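Local atomic coordinates of nucleoporin NUP82 (Saccharomyces cerevisiae, PDB entry 3PBP), a protein that serves as a structural component of the nuclear pore complex, its N-terminal domain, present here, containing a region that interacts with the nucleoporin NUP116. Residues P23-R34 with F37-V48. The protein carries 1 engineered substitution. Sequence-based numbering, arbitrary orientation.
Sequences PRYIFSSQNGTR and FIQDNIIRWYNV
Tyr25 O accepts a hydrogen bond from Ile38 N at 2.9 Å, with an N-H...O angle of 169°. The return bond, Tyr25 N to Ile38 O, is 3.2 Å long, so Tyr25 and Ile38 form an antiparallel hydrogen-bonded pair between 24-29 and 37-39. On their face of the sheet the edge of the Tyr25 ring meets Ile38, CD1 lying 4.1 Å from Ile38 CB, while Tyr25 OH bonds to Phe69 O. The opposite face carries Arg24, Ile26 and Phe37. Phe37 has CG anti to its backbone N (chi1 -173°), which brings the ring edge to Ile26, Phe37 CD1 being 4.3 Å from Ile26 CB. Phe37 CZ is 3.8 Å from Arg24 NH2, the guanidinium and ring planes standing 79° apart. Arg24 runs alongside Gln39, the two flat groups nearly coplanar; NE and NH2 both donate to Gln39 OE1, NE at 3.1 Å, although the position of OE1 is less certain. Replacing Arg24 with an alanine would probably leave Phe37 CZ and Gln39 without the guanidinium beside them. At the end of the type I' turn from Gln30 to Thr33, Val48 N donates to Thr33 O at 3.0 Å. There Asn47 ND2 lies against Arg34 CG at 3.5 Å, while its OD1 accepts from Leu49 N and Thr50 N. This hairpin begins the first four-stranded blade of the beta-propeller domain, and strand 434-440 covers Ile26 and Phe37. The reciprocal Tyr25-Ile38 bonds thus fix the register here, while the face bearing Ile26 and Phe37 is apolar beside the Arg24 guanidinium, whose pairing with Gln39 is less sure.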
# COMPACT_ATOMS: atom_id res chain seq x y z
N PRO A 23 -25.85 8.53 10.83
CA PRO A 23 -24.83 7.50 10.59
C PRO A 23 -24.76 6.45 11.71
O PRO A 23 -24.72 6.80 12.89
CB PRO A 23 -23.53 8.32 10.46
CG PRO A 23 -23.80 9.52 11.33
CD PRO A 23 -25.24 9.87 11.00
N ARG A 24 -24.74 5.17 11.32
CA ARG A 24 -24.68 4.06 12.29
C ARG A 24 -23.57 3.04 12.00
O ARG A 24 -23.43 2.55 10.88
CB ARG A 24 -26.00 3.29 12.32
CG ARG A 24 -27.19 4.08 12.82
CD ARG A 24 -28.46 3.33 12.49
NE ARG A 24 -29.06 2.72 13.66
CZ ARG A 24 -29.88 1.67 13.61
NH1 ARG A 24 -30.18 1.11 12.44
NH2 ARG A 24 -30.41 1.19 14.73
N TYR A 25 -22.80 2.70 13.02
CA TYR A 25 -21.73 1.73 12.85
C TYR A 25 -21.77 0.68 13.93
O TYR A 25 -22.34 0.89 14.99
CB TYR A 25 -20.38 2.42 12.87
CG TYR A 25 -20.29 3.60 11.93
CD1 TYR A 25 -20.80 4.85 12.30
CD2 TYR A 25 -19.68 3.48 10.68
CE1 TYR A 25 -20.70 5.95 11.44
CE2 TYR A 25 -19.58 4.57 9.82
CZ TYR A 25 -20.09 5.81 10.21
OH TYR A 25 -20.00 6.90 9.36
N ILE A 26 -21.16 -0.46 13.64
CA ILE A 26 -21.12 -1.55 14.60
C ILE A 26 -19.80 -2.30 14.40
O ILE A 26 -19.37 -2.53 13.27
CB ILE A 26 -22.32 -2.50 14.40
CG1 ILE A 26 -22.28 -3.60 15.46
CG2 ILE A 26 -22.31 -3.07 12.98
CD1 ILE A 26 -23.43 -4.56 15.36
N PHE A 27 -19.16 -2.67 15.50
CA PHE A 27 -17.89 -3.40 15.46
C PHE A 27 -17.92 -4.43 16.58
O PHE A 27 -18.70 -4.30 17.54
CB PHE A 27 -16.72 -2.46 15.72
CG PHE A 27 -16.76 -1.21 14.92
CD1 PHE A 27 -16.32 -1.20 13.59
CD2 PHE A 27 -17.26 -0.03 15.48
CE1 PHE A 27 -16.37 -0.04 12.83
CE2 PHE A 27 -17.32 1.15 14.73
CZ PHE A 27 -16.87 1.14 13.39
N SER A 28 -17.10 -5.47 16.45
CA SER A 28 -17.02 -6.49 17.47
C SER A 28 -15.56 -6.64 17.79
O SER A 28 -14.71 -6.12 17.09
CB SER A 28 -17.64 -7.81 17.01
OG SER A 28 -16.89 -8.38 15.96
N SER A 29 -15.27 -7.37 18.86
CA SER A 29 -13.90 -7.54 19.32
C SER A 29 -13.80 -8.86 20.09
O SER A 29 -14.82 -9.44 20.49
CB SER A 29 -13.58 -6.38 20.27
OG SER A 29 -12.27 -5.92 20.06
N GLN A 30 -12.57 -9.32 20.32
CA GLN A 30 -12.33 -10.56 21.06
C GLN A 30 -13.26 -11.71 20.67
O GLN A 30 -14.10 -12.17 21.45
CB GLN A 30 -12.44 -10.27 22.56
CG GLN A 30 -11.54 -9.14 23.03
CD GLN A 30 -11.57 -8.93 24.54
OE1 GLN A 30 -12.41 -9.49 25.25
NE2 GLN A 30 -10.66 -8.10 25.03
N ASN A 31 -13.09 -12.18 19.44
CA ASN A 31 -13.88 -13.29 18.92
C ASN A 31 -15.40 -13.08 18.96
O ASN A 31 -16.14 -13.99 19.33
CB ASN A 31 -13.50 -14.57 19.66
CG ASN A 31 -13.95 -15.82 18.92
OD1 ASN A 31 -13.77 -15.95 17.71
ND2 ASN A 31 -14.54 -16.74 19.66
N GLY A 32 -15.84 -11.89 18.55
CA GLY A 32 -17.26 -11.55 18.52
C GLY A 32 -17.91 -11.49 19.89
O GLY A 32 -19.13 -11.59 20.03
N THR A 33 -17.08 -11.31 20.90
CA THR A 33 -17.51 -11.28 22.27
C THR A 33 -17.89 -9.89 22.76
O THR A 33 -18.79 -9.75 23.58
CB THR A 33 -16.40 -11.94 23.16
OG1 THR A 33 -16.98 -12.99 23.94
CG2 THR A 33 -15.69 -10.93 24.07
N ARG A 34 -17.24 -8.85 22.26
CA ARG A 34 -17.55 -7.48 22.68
C ARG A 34 -18.14 -6.70 21.52
O ARG A 34 -17.59 -6.75 20.42
CB ARG A 34 -16.30 -6.72 23.13
CG ARG A 34 -15.38 -7.39 24.13
CD ARG A 34 -13.98 -6.88 23.83
NE ARG A 34 -13.41 -6.05 24.88
CZ ARG A 34 -12.41 -5.20 24.68
NH1 ARG A 34 -11.89 -5.06 23.47
NH2 ARG A 34 -11.90 -4.53 25.69
N PHE A 37 -21.27 -0.06 19.31
CA PHE A 37 -22.35 0.46 18.49
C PHE A 37 -22.36 1.99 18.50
O PHE A 37 -22.45 2.59 19.57
CB PHE A 37 -23.66 -0.08 19.06
CG PHE A 37 -24.88 0.21 18.24
CD1 PHE A 37 -25.07 -0.40 17.01
CD2 PHE A 37 -25.87 1.06 18.73
CE1 PHE A 37 -26.23 -0.17 16.28
CE2 PHE A 37 -27.03 1.28 18.00
CZ PHE A 37 -27.21 0.66 16.78
N ILE A 38 -22.26 2.61 17.33
CA ILE A 38 -22.28 4.08 17.25
C ILE A 38 -23.59 4.59 16.63
O ILE A 38 -24.01 4.14 15.56
CB ILE A 38 -21.09 4.63 16.43
CG1 ILE A 38 -19.78 4.26 17.12
CG2 ILE A 38 -21.20 6.15 16.32
CD1 ILE A 38 -18.58 4.88 16.48
N GLN A 39 -24.22 5.54 17.32
CA GLN A 39 -25.49 6.10 16.88
C GLN A 39 -25.79 7.42 17.61
O GLN A 39 -25.70 7.50 18.84
CB GLN A 39 -26.58 5.07 17.14
CG GLN A 39 -27.99 5.57 17.23
CD GLN A 39 -28.95 4.43 17.51
OE1 GLN A 39 -29.20 3.58 16.64
NE2 GLN A 39 -29.48 4.39 18.73
N ASP A 40 -26.12 8.46 16.83
CA ASP A 40 -26.40 9.78 17.38
C ASP A 40 -25.22 10.36 18.14
O ASP A 40 -25.39 11.00 19.17
CB ASP A 40 -27.61 9.76 18.32
CG ASP A 40 -28.90 9.44 17.59
OD1 ASP A 40 -29.03 9.86 16.41
OD2 ASP A 40 -29.79 8.79 18.21
N ASN A 41 -24.03 10.13 17.62
CA ASN A 41 -22.82 10.63 18.26
C ASN A 41 -22.62 10.07 19.67
O ASN A 41 -22.06 10.75 20.53
CB ASN A 41 -22.81 12.15 18.30
CG ASN A 41 -22.86 12.76 16.92
OD1 ASN A 41 -22.01 12.48 16.07
ND2 ASN A 41 -23.85 13.60 16.68
N ILE A 42 -23.07 8.85 19.88
CA ILE A 42 -22.90 8.19 21.16
C ILE A 42 -22.31 6.80 20.93
O ILE A 42 -22.73 6.08 20.02
CB ILE A 42 -24.23 8.01 21.94
CG1 ILE A 42 -24.99 9.34 22.03
CG2 ILE A 42 -23.93 7.47 23.35
CD1 ILE A 42 -26.38 9.21 22.59
N ILE A 43 -21.33 6.44 21.76
CA ILE A 43 -20.70 5.13 21.67
C ILE A 43 -21.35 4.21 22.68
O ILE A 43 -21.47 4.54 23.86
CB ILE A 43 -19.20 5.19 21.99
CG1 ILE A 43 -18.49 6.19 21.06
CG2 ILE A 43 -18.59 3.81 21.85
CD1 ILE A 43 -17.01 6.45 21.41
N ARG A 44 -21.81 3.06 22.21
CA ARG A 44 -22.38 2.06 23.10
C ARG A 44 -21.46 0.85 23.04
O ARG A 44 -21.05 0.43 21.96
CB ARG A 44 -23.77 1.65 22.64
CG ARG A 44 -24.82 2.67 22.91
CD ARG A 44 -26.19 2.11 22.57
NE ARG A 44 -27.24 3.10 22.75
CZ ARG A 44 -28.51 2.94 22.40
NH1 ARG A 44 -28.91 1.80 21.84
NH2 ARG A 44 -29.38 3.92 22.60
N TRP A 45 -21.10 0.30 24.19
CA TRP A 45 -20.22 -0.86 24.22
C TRP A 45 -20.78 -1.87 25.20
O TRP A 45 -21.22 -1.51 26.28
CB TRP A 45 -18.80 -0.44 24.60
CG TRP A 45 -18.62 0.13 25.98
CD1 TRP A 45 -18.21 -0.54 27.10
CD2 TRP A 45 -18.77 1.50 26.37
NE1 TRP A 45 -18.09 0.32 28.16
CE2 TRP A 45 -18.43 1.58 27.74
CE3 TRP A 45 -19.16 2.67 25.70
CZ2 TRP A 45 -18.47 2.79 28.46
CZ3 TRP A 45 -19.19 3.87 26.42
CH2 TRP A 45 -18.85 3.92 27.77
N TYR A 46 -20.76 -3.14 24.83
CA TYR A 46 -21.30 -4.16 25.70
C TYR A 46 -20.51 -5.44 25.56
O TYR A 46 -20.30 -5.92 24.44
CB TYR A 46 -22.76 -4.38 25.34
CG TYR A 46 -23.44 -5.58 25.95
CD1 TYR A 46 -23.83 -5.59 27.29
CD2 TYR A 46 -23.77 -6.67 25.16
CE1 TYR A 46 -24.54 -6.67 27.82
CE2 TYR A 46 -24.47 -7.75 25.68
CZ TYR A 46 -24.86 -7.75 27.00
OH TYR A 46 -25.56 -8.83 27.49
N ASN A 47 -20.04 -5.97 26.68
CA ASN A 47 -19.30 -7.22 26.65
C ASN A 47 -20.29 -8.35 26.94
O ASN A 47 -20.77 -8.52 28.05
CB ASN A 47 -18.18 -7.24 27.68
CG ASN A 47 -17.37 -8.51 27.61
OD1 ASN A 47 -17.91 -9.61 27.74
ND2 ASN A 47 -16.07 -8.38 27.41
N VAL A 48 -20.58 -9.11 25.89
CA VAL A 48 -21.49 -10.23 25.94
C VAL A 48 -21.31 -11.22 27.10
O VAL A 48 -22.29 -11.81 27.56
CB VAL A 48 -21.43 -10.97 24.58
CG1 VAL A 48 -21.97 -12.37 24.69
CG2 VAL A 48 -22.22 -10.18 23.54